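Local atomic coordinates of uncharacterized protein (Cricetid herpesvirus 2, PDB entry 4ZKQ), a protein that binds chemokines and probably acts as a viral decoy receptor that diverts them from the host's own chemokine receptors. Residues L38-P43 with R87-G92; L42-I47 with E163-F168; W313-S316 with A322-S325; L363-E368 with G377-K382. All blocks are in the same frame, centred on the assembly; numbering follows the deposited sequence.

Contact 1 (L38-P43 with R87-G92)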
loop_
_atom_site.group_PDB
_atom_site.type_symbol
_atom_site.label_atom_id
_atom_site.label_comp_id
_atom_site.label_asym_id
_atom_site.label_seq_id
_atom_site.Cartn_x
_atom_site.Cartn_y
_atom_site.Cartn_z
ATOM N N LEU A 38 3.965 14.640 13.906
ATOM C CA LEU A 38 5.310 15.097 13.539
ATOM C C LEU A 38 5.712 16.321 14.360
ATOM O O LEU A 38 4.878 17.182 14.636
ATOM C CB LEU A 38 5.389 15.431 12.051
ATOM C CG LEU A 38 5.015 14.333 11.062
ATOM C CD1 LEU A 38 5.236 14.813 9.633
ATOM C CD2 LEU A 38 5.828 13.090 11.344
ATOM N N PRO A 39 6.994 16.410 14.744
ATOM C CA PRO A 39 8.021 15.427 14.399
ATOM C C PRO A 39 7.859 14.139 15.197
ATOM O O PRO A 39 7.267 14.147 16.278
ATOM C CB PRO A 39 9.326 16.142 14.769
ATOM C CG PRO A 39 8.931 17.045 15.895
ATOM C CD PRO A 39 7.535 17.509 15.564
ATOM N N ILE A 40 8.380 13.044 14.661
ATOM C CA ILE A 40 8.291 11.747 15.318
ATOM C C ILE A 40 8.855 11.808 16.732
ATOM O O ILE A 40 9.951 12.317 16.948
ATOM C CB ILE A 40 9.046 10.673 14.524
ATOM C CG1 ILE A 40 8.442 10.530 13.118
ATOM C CG2 ILE A 40 9.029 9.330 15.278
ATOM C CD1 ILE A 40 6.989 10.060 13.111
ATOM N N LYS A 41 8.094 11.282 17.687
ATOM C CA LYS A 41 8.525 11.249 19.085
ATOM C C LYS A 41 8.268 9.883 19.716
ATOM O O LYS A 41 8.328 9.733 20.937
ATOM C CB LYS A 41 7.805 12.342 19.880
ATOM C CG LYS A 41 6.285 12.222 19.844
ATOM C CD LYS A 41 5.598 13.415 20.499
ATOM C CE LYS A 41 4.092 13.377 20.281
ATOM N NZ LYS A 41 3.357 14.267 21.221
ATOM N N LEU A 42 7.982 8.893 18.874
ATOM C CA LEU A 42 7.692 7.535 19.327
ATOM C C LEU A 42 8.601 6.538 18.627
ATOM O O LEU A 42 8.993 6.756 17.480
ATOM C CB LEU A 42 6.232 7.166 19.045
ATOM C CG LEU A 42 5.130 7.922 19.782
ATOM C CD1 LEU A 42 3.770 7.479 19.259
ATOM C CD2 LEU A 42 5.227 7.701 21.283
ATOM N N PRO A 43 8.942 5.432 19.306
ATOM C CA PRO A 43 9.669 4.392 18.575
ATOM C C PRO A 43 8.790 3.755 17.502
ATOM O O PRO A 43 7.565 3.852 17.581
ATOM C CB PRO A 43 10.036 3.377 19.667
ATOM C CG PRO A 43 9.055 3.606 20.750
ATOM C CD PRO A 43 8.723 5.070 20.717
ATOM N N ARG A 87 -1.364 9.769 2.296
ATOM C CA ARG A 87 -0.196 10.381 2.911
ATOM C C ARG A 87 0.671 9.301 3.530
ATOM O O ARG A 87 0.182 8.462 4.284
ATOM C CB ARG A 87 -0.615 11.408 3.967
ATOM C CG ARG A 87 -1.494 12.512 3.384
ATOM C CD ARG A 87 -1.808 13.621 4.375
ATOM N NE ARG A 87 -2.686 14.623 3.772
ATOM C CZ ARG A 87 -2.269 15.624 3.004
ATOM N NH1 ARG A 87 -0.975 15.776 2.740
ATOM N NH2 ARG A 87 -3.147 16.480 2.493
ATOM N N ALA A 88 1.951 9.314 3.184
ATOM C CA ALA A 88 2.892 8.337 3.711
ATOM C C ALA A 88 3.888 9.003 4.644
ATOM O O ALA A 88 4.328 10.121 4.396
ATOM C CB ALA A 88 3.624 7.639 2.578
ATOM N N VAL A 89 4.223 8.313 5.726
ATOM C CA VAL A 89 5.364 8.683 6.542
ATOM C C VAL A 89 6.362 7.533 6.562
ATOM O O VAL A 89 6.039 6.410 6.968
ATOM C CB VAL A 89 4.965 9.048 7.986
ATOM C CG1 VAL A 89 6.192 9.443 8.793
ATOM C CG2 VAL A 89 3.947 10.191 7.991
ATOM N N LEU A 90 7.565 7.841 6.092
ATOM C CA LEU A 90 8.726 6.964 6.186
ATOM C C LEU A 90 9.445 7.216 7.506
ATOM O O LEU A 90 9.764 8.354 7.829
ATOM C CB LEU A 90 9.666 7.216 4.999
ATOM C CG LEU A 90 11.085 6.640 5.066
ATOM C CD1 LEU A 90 11.062 5.130 4.906
ATOM C CD2 LEU A 90 11.989 7.281 4.008
ATOM N N VAL A 91 9.685 6.159 8.274
ATOM C CA VAL A 91 10.449 6.264 9.515
ATOM C C VAL A 91 11.512 5.180 9.551
ATOM O O VAL A 91 11.191 3.993 9.548
ATOM C CB VAL A 91 9.556 6.127 10.752
ATOM C CG1 VAL A 91 10.366 6.331 12.033
ATOM C CG2 VAL A 91 8.402 7.092 10.675
ATOM N N GLY A 92 12.774 5.592 9.585
ATOM C CA GLY A 92 13.881 4.656 9.534
ATOM C C GLY A 92 14.741 4.724 10.769
ATOM O O GLY A 92 14.857 5.775 11.403
#
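Leu38 begins the contact at the more open end, where its CD2 methyl rests against Val89 CG1 at 4.5 Å. Its side chain does not set out toward the strand, but the isobutyl end reaches it, and the residue stays exposed. The peptide between Leu38 and Pro39 is cis. The proline ring leaves strand 87-92 alone and instead joins Leu38 and Ile40 in touching Phe137 on the adjacent strand 132-143.

Ile40 is the central residue, buried and directed at the strand. Both torsions of its longer branch are near -60° (chi1 -61°, chi2 -63°), which folds the ethyl arm so that CD1 alone makes the contact. This methyl lies 4.1 Å from Val91 CG2 and 4.4 Å from Val89 CG1, thus bridging two valines that sit two residues apart on one face of the strand. The Ile40 and Val91 side chains pass at a slant. Beyond Lys41, Leu42 turns its side chain to Ile47 and Gln50 of the following helix, and Pro43 takes the N-cap position of helix 44-51.

The interface is small, 133 Å² summed over both sides, and wholly apolar. The loop runs obliquely along the strand in the same general sense, but the CA atoms of Ile40 and Val91 are 8.3 Å apart, a spacing set by side-chain packing. Val91 also meets Val44 of the helix, while Ala88 and Leu90 point to the other face. The arrangement is that of a beta-sheet, one face of which is covered by a connecting loop and a short helix.

Contact 2 (L42-I47 with E163-F168)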
loop_
_atom_site.group_PDB
_atom_site.type_symbol
_atom_site.label_atom_id
_atom_site.label_comp_id
_atom_site.label_asym_id
_atom_site.label_seq_id
_atom_site.Cartn_x
_atom_site.Cartn_y
_atom_site.Cartn_z
ATOM N N LEU A 42 7.982 8.893 18.874
ATOM C CA LEU A 42 7.692 7.535 19.327
ATOM C C LEU A 42 8.601 6.538 18.627
ATOM O O LEU A 42 8.993 6.756 17.480
ATOM C CB LEU A 42 6.232 7.166 19.045
ATOM C CG LEU A 42 5.130 7.922 19.782
ATOM C CD1 LEU A 42 3.770 7.479 19.259
ATOM C CD2 LEU A 42 5.227 7.701 21.283
ATOM N N PRO A 43 8.942 5.432 19.306
ATOM C CA PRO A 43 9.669 4.392 18.575
ATOM C C PRO A 43 8.790 3.755 17.502
ATOM O O PRO A 43 7.565 3.852 17.581
ATOM C CB PRO A 43 10.036 3.377 19.667
ATOM C CG PRO A 43 9.055 3.606 20.750
ATOM C CD PRO A 43 8.723 5.070 20.717
ATOM N N VAL A 44 9.419 3.112 16.530
ATOM C CA VAL A 44 8.721 2.469 15.419
ATOM C C VAL A 44 7.591 1.543 15.877
ATOM O O VAL A 44 6.492 1.575 15.326
ATOM C CB VAL A 44 9.719 1.660 14.559
ATOM C CG1 VAL A 44 9.008 0.729 13.590
ATOM C CG2 VAL A 44 10.649 2.599 13.806
ATOM N N GLU A 45 7.859 0.713 16.881
ATOM C CA GLU A 45 6.895 -0.304 17.271
ATOM C C GLU A 45 5.658 0.334 17.900
ATOM O O GLU A 45 4.551 -0.194 17.776
ATOM C CB GLU A 45 7.534 -1.319 18.232
ATOM C CG GLU A 45 8.070 -0.716 19.522
ATOM C CD GLU A 45 8.965 -1.675 20.294
ATOM O OE1 GLU A 45 9.317 -2.741 19.748
ATOM O OE2 GLU A 45 9.316 -1.357 21.449
ATOM N N ASP A 46 5.839 1.478 18.555
ATOM C CA ASP A 46 4.719 2.198 19.143
ATOM C C ASP A 46 3.904 2.892 18.063
ATOM O O ASP A 46 2.682 2.951 18.153
ATOM C CB ASP A 46 5.190 3.233 20.167
ATOM C CG ASP A 46 5.620 2.609 21.489
ATOM O OD1 ASP A 46 5.479 1.379 21.663
ATOM O OD2 ASP A 46 6.087 3.364 22.363
ATOM N N ILE A 47 4.584 3.447 17.062
ATOM C CA ILE A 47 3.890 4.004 15.904
ATOM C C ILE A 47 2.995 2.932 15.296
ATOM O O ILE A 47 1.832 3.184 14.983
ATOM C CB ILE A 47 4.862 4.514 14.823
ATOM C CG1 ILE A 47 5.698 5.680 15.355
ATOM C CG2 ILE A 47 4.096 4.942 13.564
ATOM C CD1 ILE A 47 6.849 6.083 14.443
ATOM N N GLU A 163 16.286 -0.685 9.690
ATOM C CA GLU A 163 14.954 -0.960 9.182
ATOM C C GLU A 163 14.265 0.327 8.763
ATOM O O GLU A 163 14.646 1.419 9.198
ATOM C CB GLU A 163 14.115 -1.674 10.243
ATOM C CG GLU A 163 13.740 -0.787 11.403
ATOM C CD GLU A 163 12.930 -1.506 12.466
ATOM O OE1 GLU A 163 13.012 -2.744 12.544
ATOM O OE2 GLU A 163 12.215 -0.823 13.223
ATOM N N ALA A 164 13.245 0.188 7.923
ATOM C CA ALA A 164 12.428 1.317 7.522
ATOM C C ALA A 164 10.948 0.957 7.568
ATOM O O ALA A 164 10.501 -0.020 6.961
ATOM C CB ALA A 164 12.820 1.788 6.138
ATOM N N LEU A 165 10.212 1.765 8.313
ATOM C CA LEU A 165 8.762 1.712 8.355
ATOM C C LEU A 165 8.176 2.682 7.353
ATOM O O LEU A 165 8.605 3.833 7.284
ATOM C CB LEU A 165 8.260 2.063 9.762
ATOM C CG LEU A 165 6.756 2.307 9.920
ATOM C CD1 LEU A 165 5.971 1.016 9.732
ATOM C CD2 LEU A 165 6.455 2.947 11.269
ATOM N N ILE A 166 7.196 2.219 6.584
ATOM C CA ILE A 166 6.342 3.117 5.830
ATOM C C ILE A 166 4.920 2.962 6.343
ATOM O O ILE A 166 4.362 1.867 6.368
ATOM C CB ILE A 166 6.404 2.853 4.323
ATOM C CG1 ILE A 166 7.813 3.177 3.806
ATOM C CG2 ILE A 166 5.358 3.696 3.588
ATOM C CD1 ILE A 166 8.066 2.754 2.399
ATOM N N HIS A 167 4.364 4.078 6.788
ATOM C CA HIS A 167 2.972 4.158 7.164
ATOM C C HIS A 167 2.267 4.876 6.035
ATOM O O HIS A 167 2.597 6.021 5.747
ATOM C CB HIS A 167 2.792 4.914 8.487
ATOM C CG HIS A 167 1.375 5.011 8.929
ATOM N ND1 HIS A 167 0.467 5.879 8.340
ATOM C CD2 HIS A 167 0.682 4.340 9.875
ATOM C CE1 HIS A 167 -0.708 5.736 8.918
ATOM N NE2 HIS A 167 -0.607 4.808 9.856
ATOM N N PHE A 168 1.342 4.193 5.368
ATOM C CA PHE A 168 0.534 4.805 4.313
ATOM C C PHE A 168 -0.903 4.976 4.789
ATOM O O PHE A 168 -1.623 3.994 5.007
ATOM C CB PHE A 168 0.579 3.951 3.044
ATOM C CG PHE A 168 -0.065 4.598 1.842
ATOM C CD1 PHE A 168 0.610 5.561 1.109
ATOM C CD2 PHE A 168 -1.330 4.227 1.434
ATOM C CE1 PHE A 168 0.019 6.154 -0.002
ATOM C CE2 PHE A 168 -1.923 4.815 0.328
ATOM C CZ PHE A 168 -1.250 5.779 -0.388
#
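Val44, in the first turn of the helix, stands over Leu165 of strand 163-168 with their CA atoms 7.1 Å apart, and the backbones diverge to 8.8 Å between the CA atoms of Ile47 and His167. Residues 44 and 47 lie one turn apart and so face the strand together. Leu165 answers both through one methyl: its CD2 is 3.8 Å from Ile47 CG2 and 4.1 Å from Val44 CG1. The leucine side chain slides past Val44 in the opposite sense and lies at an oblique angle to Ile47.

Glu163 comes at Val44 from the opposite direction. Its extended chain brings OE2 to 3.6 Å from Val44 CG1, with CB and CG2 of the same valine only slightly farther away. Farther along, His167 NE2 is hydrogen-bonded to Thr51 O at the end of the helix, and the neighbouring Cys52 is joined by a disulfide to Cys177 on strand 175-181.

Across these two segments cohesion is therefore hydrophobic. The carboxylate of Glu163 meets Val44 through van der Waals contact alone, while the residue stays partly open and its side chain lies beside Lys181 of strand 175-181.

Contact 3 (W313-S316 with A322-S325)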
loop_
_atom_site.group_PDB
_atom_site.type_symbol
_atom_site.label_atom_id
_atom_site.label_comp_id
_atom_site.label_asym_id
_atom_site.label_seq_id
_atom_site.Cartn_x
_atom_site.Cartn_y
_atom_site.Cartn_z
ATOM N N TRP A 313 -13.878 0.995 -1.994
ATOM C CA TRP A 313 -13.888 2.299 -2.620
ATOM C C TRP A 313 -14.703 2.271 -3.894
ATOM O O TRP A 313 -14.970 1.208 -4.445
ATOM C CB TRP A 313 -12.462 2.780 -2.896
ATOM C CG TRP A 313 -11.696 1.972 -3.880
ATOM C CD1 TRP A 313 -10.894 0.898 -3.613
ATOM C CD2 TRP A 313 -11.633 2.177 -5.292
ATOM N NE1 TRP A 313 -10.336 0.424 -4.774
ATOM C CE2 TRP A 313 -10.775 1.195 -5.823
ATOM C CE3 TRP A 313 -12.218 3.103 -6.164
ATOM C CZ2 TRP A 313 -10.493 1.103 -7.179
ATOM C CZ3 TRP A 313 -11.937 3.013 -7.511
ATOM C CH2 TRP A 313 -11.083 2.022 -8.007
ATOM N N GLY A 314 -15.108 3.446 -4.355
ATOM C CA GLY A 314 -15.861 3.525 -5.588
ATOM C C GLY A 314 -15.735 4.867 -6.268
ATOM O O GLY A 314 -15.225 5.825 -5.696
ATOM N N THR A 315 -16.197 4.909 -7.511
ATOM C CA THR A 315 -16.237 6.126 -8.302
ATOM C C THR A 315 -17.410 6.002 -9.265
ATOM O O THR A 315 -17.650 4.926 -9.813
ATOM C CB THR A 315 -14.923 6.366 -9.085
ATOM O OG1 THR A 315 -15.030 7.575 -9.845
ATOM C CG2 THR A 315 -14.624 5.205 -10.026
ATOM N N SER A 316 -18.148 7.088 -9.454
ATOM C CA SER A 316 -19.311 7.075 -10.335
ATOM C C SER A 316 -18.924 7.064 -11.806
ATOM O O SER A 316 -19.791 7.001 -12.678
ATOM C CB SER A 316 -20.204 8.286 -10.063
ATOM O OG SER A 316 -20.967 8.113 -8.885
ATOM N N ALA A 322 -12.819 11.621 -8.489
ATOM C CA ALA A 322 -13.526 11.729 -7.218
ATOM C C ALA A 322 -13.790 10.338 -6.653
ATOM O O ALA A 322 -14.727 9.657 -7.067
ATOM C CB ALA A 322 -14.821 12.496 -7.385
ATOM N N TYR A 323 -12.949 9.922 -5.709
ATOM C CA TYR A 323 -13.032 8.587 -5.129
ATOM C C TYR A 323 -13.677 8.619 -3.754
ATOM O O TYR A 323 -13.362 9.476 -2.935
ATOM C CB TYR A 323 -11.637 7.955 -5.037
ATOM C CG TYR A 323 -11.027 7.650 -6.385
ATOM C CD1 TYR A 323 -11.294 6.454 -7.034
ATOM C CD2 TYR A 323 -10.191 8.562 -7.013
ATOM C CE1 TYR A 323 -10.745 6.174 -8.270
ATOM C CE2 TYR A 323 -9.636 8.290 -8.248
ATOM C CZ TYR A 323 -9.917 7.095 -8.872
ATOM O OH TYR A 323 -9.367 6.821 -10.100
ATOM N N GLU A 324 -14.590 7.681 -3.521
ATOM C CA GLU A 324 -15.152 7.450 -2.194
ATOM C C GLU A 324 -14.471 6.212 -1.633
ATOM O O GLU A 324 -14.334 5.223 -2.345
ATOM C CB GLU A 324 -16.670 7.241 -2.254
ATOM C CG GLU A 324 -17.452 8.304 -3.014
ATOM C CD GLU A 324 -17.769 9.535 -2.183
ATOM O OE1 GLU A 324 -17.572 9.509 -0.949
ATOM O OE2 GLU A 324 -18.228 10.533 -2.772
ATOM N N SER A 325 -14.035 6.260 -0.377
ATOM C CA SER A 325 -13.363 5.117 0.235
ATOM C C SER A 325 -13.640 5.025 1.733
ATOM O O SER A 325 -13.669 6.035 2.433
ATOM C CB SER A 325 -11.852 5.199 0.001
ATOM O OG SER A 325 -11.202 4.039 0.485
#
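Glu324 O is approached by two successive residues of the facing strand. Gly314 N donates a 2.8 Å hydrogen bond to it in the carbonyl plane, and Trp313 CA adds a C-H...O contact at 3.0 Å, bent to 121° at the hydrogen. In return Glu324 N binds Gly314 O at 2.9 Å, nearly straight at 170°. Gly314 and Glu324 thus form an antiparallel hydrogen-bonded pair, followed by the non-hydrogen-bonded pair of Trp313 and Ser325, whose CA atoms are 4.0 Å apart. Toward the turn the bonding weakens: Thr315 OG1 reaches Ala322 O only through a long, weak bond.

Trp313 and Tyr323 lie side by side and point the same way. Trp313 CZ3 meets the tyrosine at its edge, near the ring plane, 3.5 Å from Tyr323 CE1, while the six-membered ring of the indole is tilted 65° to the phenol. Trp313 NE1 is hydrogen-bonded to Thr80 O, which anchors the far side of the indole.

The two segments close the beta hairpin of strands 308-315 and 324-330. Strand 378-384 pairs with the other edge of strand 308-315, and the loop carrying Thr80, Ala83 and the Cys81-Cys84 disulfide meets the two aromatic side chains.

Contact 4 (L363-E368 with G377-K382)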
loop_
_atom_site.group_PDB
_atom_site.type_symbol
_atom_site.label_atom_id
_atom_site.label_comp_id
_atom_site.label_asym_id
_atom_site.label_seq_id
_atom_site.Cartn_x
_atom_site.Cartn_y
_atom_site.Cartn_z
ATOM N N LEU A 363 -22.863 -6.113 1.253
ATOM C CA LEU A 363 -22.398 -4.773 0.930
ATOM C C LEU A 363 -23.540 -3.927 0.391
ATOM O O LEU A 363 -24.138 -4.267 -0.631
ATOM C CB LEU A 363 -21.272 -4.829 -0.105
ATOM C CG LEU A 363 -20.754 -3.483 -0.615
ATOM C CD1 LEU A 363 -20.058 -2.708 0.488
ATOM C CD2 LEU A 363 -19.819 -3.689 -1.793
ATOM N N ASP A 364 -23.833 -2.825 1.074
ATOM C CA ASP A 364 -24.817 -1.862 0.597
ATOM C C ASP A 364 -24.109 -0.663 0.009
ATOM O O ASP A 364 -23.203 -0.101 0.625
ATOM C CB ASP A 364 -25.747 -1.420 1.725
ATOM C CG ASP A 364 -26.497 -2.573 2.341
ATOM O OD1 ASP A 364 -26.993 -3.431 1.582
ATOM O OD2 ASP A 364 -26.581 -2.629 3.586
ATOM N N VAL A 365 -24.519 -0.293 -1.199
ATOM C CA VAL A 365 -23.983 0.871 -1.878
ATOM C C VAL A 365 -25.079 1.909 -2.052
ATOM O O VAL A 365 -26.041 1.679 -2.783
ATOM C CB VAL A 365 -23.414 0.507 -3.260
ATOM C CG1 VAL A 365 -22.796 1.723 -3.912
ATOM C CG2 VAL A 365 -22.394 -0.617 -3.143
ATOM N N ARG A 366 -24.938 3.048 -1.384
ATOM C CA ARG A 366 -25.908 4.125 -1.528
ATOM C C ARG A 366 -25.748 4.757 -2.905
ATOM O O ARG A 366 -24.627 5.005 -3.357
ATOM C CB ARG A 366 -25.731 5.174 -0.425
ATOM C CG ARG A 366 -26.860 6.192 -0.350
ATOM C CD ARG A 366 -26.531 7.329 0.606
ATOM N NE ARG A 366 -26.834 8.627 0.005
ATOM C CZ ARG A 366 -27.957 9.319 0.197
ATOM N NH1 ARG A 366 -28.912 8.861 0.994
ATOM N NH2 ARG A 366 -28.121 10.486 -0.411
ATOM N N VAL A 367 -26.873 4.997 -3.575
ATOM C CA VAL A 367 -26.872 5.586 -4.910
ATOM C C VAL A 367 -27.998 6.609 -5.042
ATOM O O VAL A 367 -28.920 6.633 -4.228
ATOM C CB VAL A 367 -27.030 4.507 -6.006
ATOM C CG1 VAL A 367 -25.852 3.542 -5.983
ATOM C CG2 VAL A 367 -28.342 3.752 -5.832
ATOM N N GLU A 368 -27.917 7.448 -6.071
ATOM C CA GLU A 368 -28.935 8.466 -6.317
ATOM C C GLU A 368 -30.098 7.912 -7.145
ATOM O O GLU A 368 -30.132 6.725 -7.473
ATOM C CB GLU A 368 -28.309 9.677 -7.012
ATOM C CG GLU A 368 -27.472 10.541 -6.081
ATOM C CD GLU A 368 -26.613 11.541 -6.828
ATOM O OE1 GLU A 368 -26.896 11.802 -8.016
ATOM O OE2 GLU A 368 -25.650 12.061 -6.226
ATOM N N GLY A 377 -20.729 3.521 -12.855
ATOM C CA GLY A 377 -20.229 3.395 -11.498
ATOM C C GLY A 377 -19.382 2.151 -11.285
ATOM O O GLY A 377 -19.611 1.118 -11.918
ATOM N N PHE A 378 -18.394 2.255 -10.398
ATOM C CA PHE A 378 -17.517 1.133 -10.069
ATOM C C PHE A 378 -17.239 1.104 -8.576
ATOM O O PHE A 378 -16.961 2.141 -7.979
ATOM C CB PHE A 378 -16.202 1.231 -10.837
ATOM C CG PHE A 378 -15.168 0.212 -10.423
ATOM C CD1 PHE A 378 -15.159 -1.056 -10.982
ATOM C CD2 PHE A 378 -14.187 0.534 -9.495
ATOM C CE1 PHE A 378 -14.199 -1.988 -10.614
ATOM C CE2 PHE A 378 -13.229 -0.393 -9.125
ATOM C CZ PHE A 378 -13.232 -1.653 -9.682
ATOM N N VAL A 379 -17.335 -0.084 -7.992
ATOM C CA VAL A 379 -16.998 -0.301 -6.591
ATOM C C VAL A 379 -16.074 -1.511 -6.482
ATOM O O VAL A 379 -16.268 -2.523 -7.169
ATOM C CB VAL A 379 -18.264 -0.520 -5.721
ATOM C CG1 VAL A 379 -17.888 -0.913 -4.288
ATOM C CG2 VAL A 379 -19.138 0.727 -5.720
ATOM N N PHE A 380 -15.058 -1.384 -5.630
ATOM C CA PHE A 380 -14.152 -2.475 -5.305
ATOM C C PHE A 380 -14.159 -2.733 -3.805
ATOM O O PHE A 380 -13.960 -1.812 -3.015
ATOM C CB PHE A 380 -12.729 -2.161 -5.761
ATOM C CG PHE A 380 -11.758 -3.282 -5.523
ATOM C CD1 PHE A 380 -11.932 -4.500 -6.145
ATOM C CD2 PHE A 380 -10.676 -3.116 -4.677
ATOM C CE1 PHE A 380 -11.049 -5.539 -5.934
ATOM C CE2 PHE A 380 -9.787 -4.147 -4.465
ATOM C CZ PHE A 380 -9.972 -5.362 -5.095
ATOM N N LEU A 381 -14.400 -3.982 -3.429
ATOM C CA LEU A 381 -14.340 -4.409 -2.038
ATOM C C LEU A 381 -13.247 -5.442 -1.886
ATOM O O LEU A 381 -13.247 -6.451 -2.587
ATOM C CB LEU A 381 -15.679 -5.001 -1.590
ATOM C CG LEU A 381 -15.695 -5.693 -0.225
ATOM C CD1 LEU A 381 -15.456 -4.675 0.889
ATOM C CD2 LEU A 381 -17.005 -6.434 -0.018
ATOM N N LYS A 382 -12.319 -5.191 -0.971
ATOM C CA LYS A 382 -11.323 -6.191 -0.625
ATOM C C LYS A 382 -11.453 -6.529 0.851
ATOM O O LYS A 382 -11.628 -5.650 1.691
ATOM C CB LYS A 382 -9.908 -5.708 -0.937
ATOM C CG LYS A 382 -8.842 -6.749 -0.601
ATOM C CD LYS A 382 -7.476 -6.404 -1.169
ATOM C CE LYS A 382 -6.899 -5.163 -0.529
ATOM N NZ LYS A 382 -5.474 -4.961 -0.922
#
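Leu363 sends its CD2 methyl between two residues of the facing strand, 4.2 Å from Val379 CG1 and 4.3 Å from Leu381 CD2. The side chain already sets out across the interlayer, and the turn about its CB-CG bond (chi2 67°) brings CD2 rather than CD1 to these partners. Val379 uses both of its branches: CG1 takes Leu363, and CG2 meets Val365 CG1 at 4.2 Å. The four side chains are buried and point at one another, so each strand gives every second residue to the interface. All three approaches are methyl to methyl.

The strands belong to different sheets. Segment 363-366 lies in the antiparallel four-stranded sheet, whereas 378-382 lies in the large mixed one, and the segment axes pass 10.3 Å apart at 151° between their N-to-C directions. That spacing is the mark of a beta-sandwich, with two sheets packed face to face and the main-chain bonds kept within each sheet.

Neighbouring strands fill the same interlayer: Phe350 touches both Val365 and Val379, Leu352 and Phe295 meet Leu381, and Tyr394 packs on Leu363. Strand 360-366 is held in place by backbone bonds from Leu363 to Tyr293 and from Val365 to Ile291 on one side, and from Asp364 to Arg351 on the other. Turned away from the interlayer, the buried Asp364 carboxylate is well provided for: OD2 forms a salt bridge with Arg351 NH1, and OD1 forms a second salt bridge, with Arg362 NE, and a hydrogen bond with Ser292 OG.

How the contacts relate
Contacts 1 and 2 have centres 6 Å apart and share Leu42 and Pro43. The loop and helix of the first segments lie over adjacent strands, 85-94 and 161-169, of the mixed seven-stranded sheet. Later in the chain come contacts 3 and 4, with centres 8 Å apart; strands 308-315 and 378-384 are neighbours in the ten-stranded sheet, so the hairpin of contact 3 continues directly into one layer of the sandwich in contact 4. The two pairs are separated by 28 to 33 Å between centres, and contacts 3 and 4 lie across the chain's centre from contact 2. The contacts thus sample two beta regions, consistent with a two-part architecture; no direct role in chemokine binding follows.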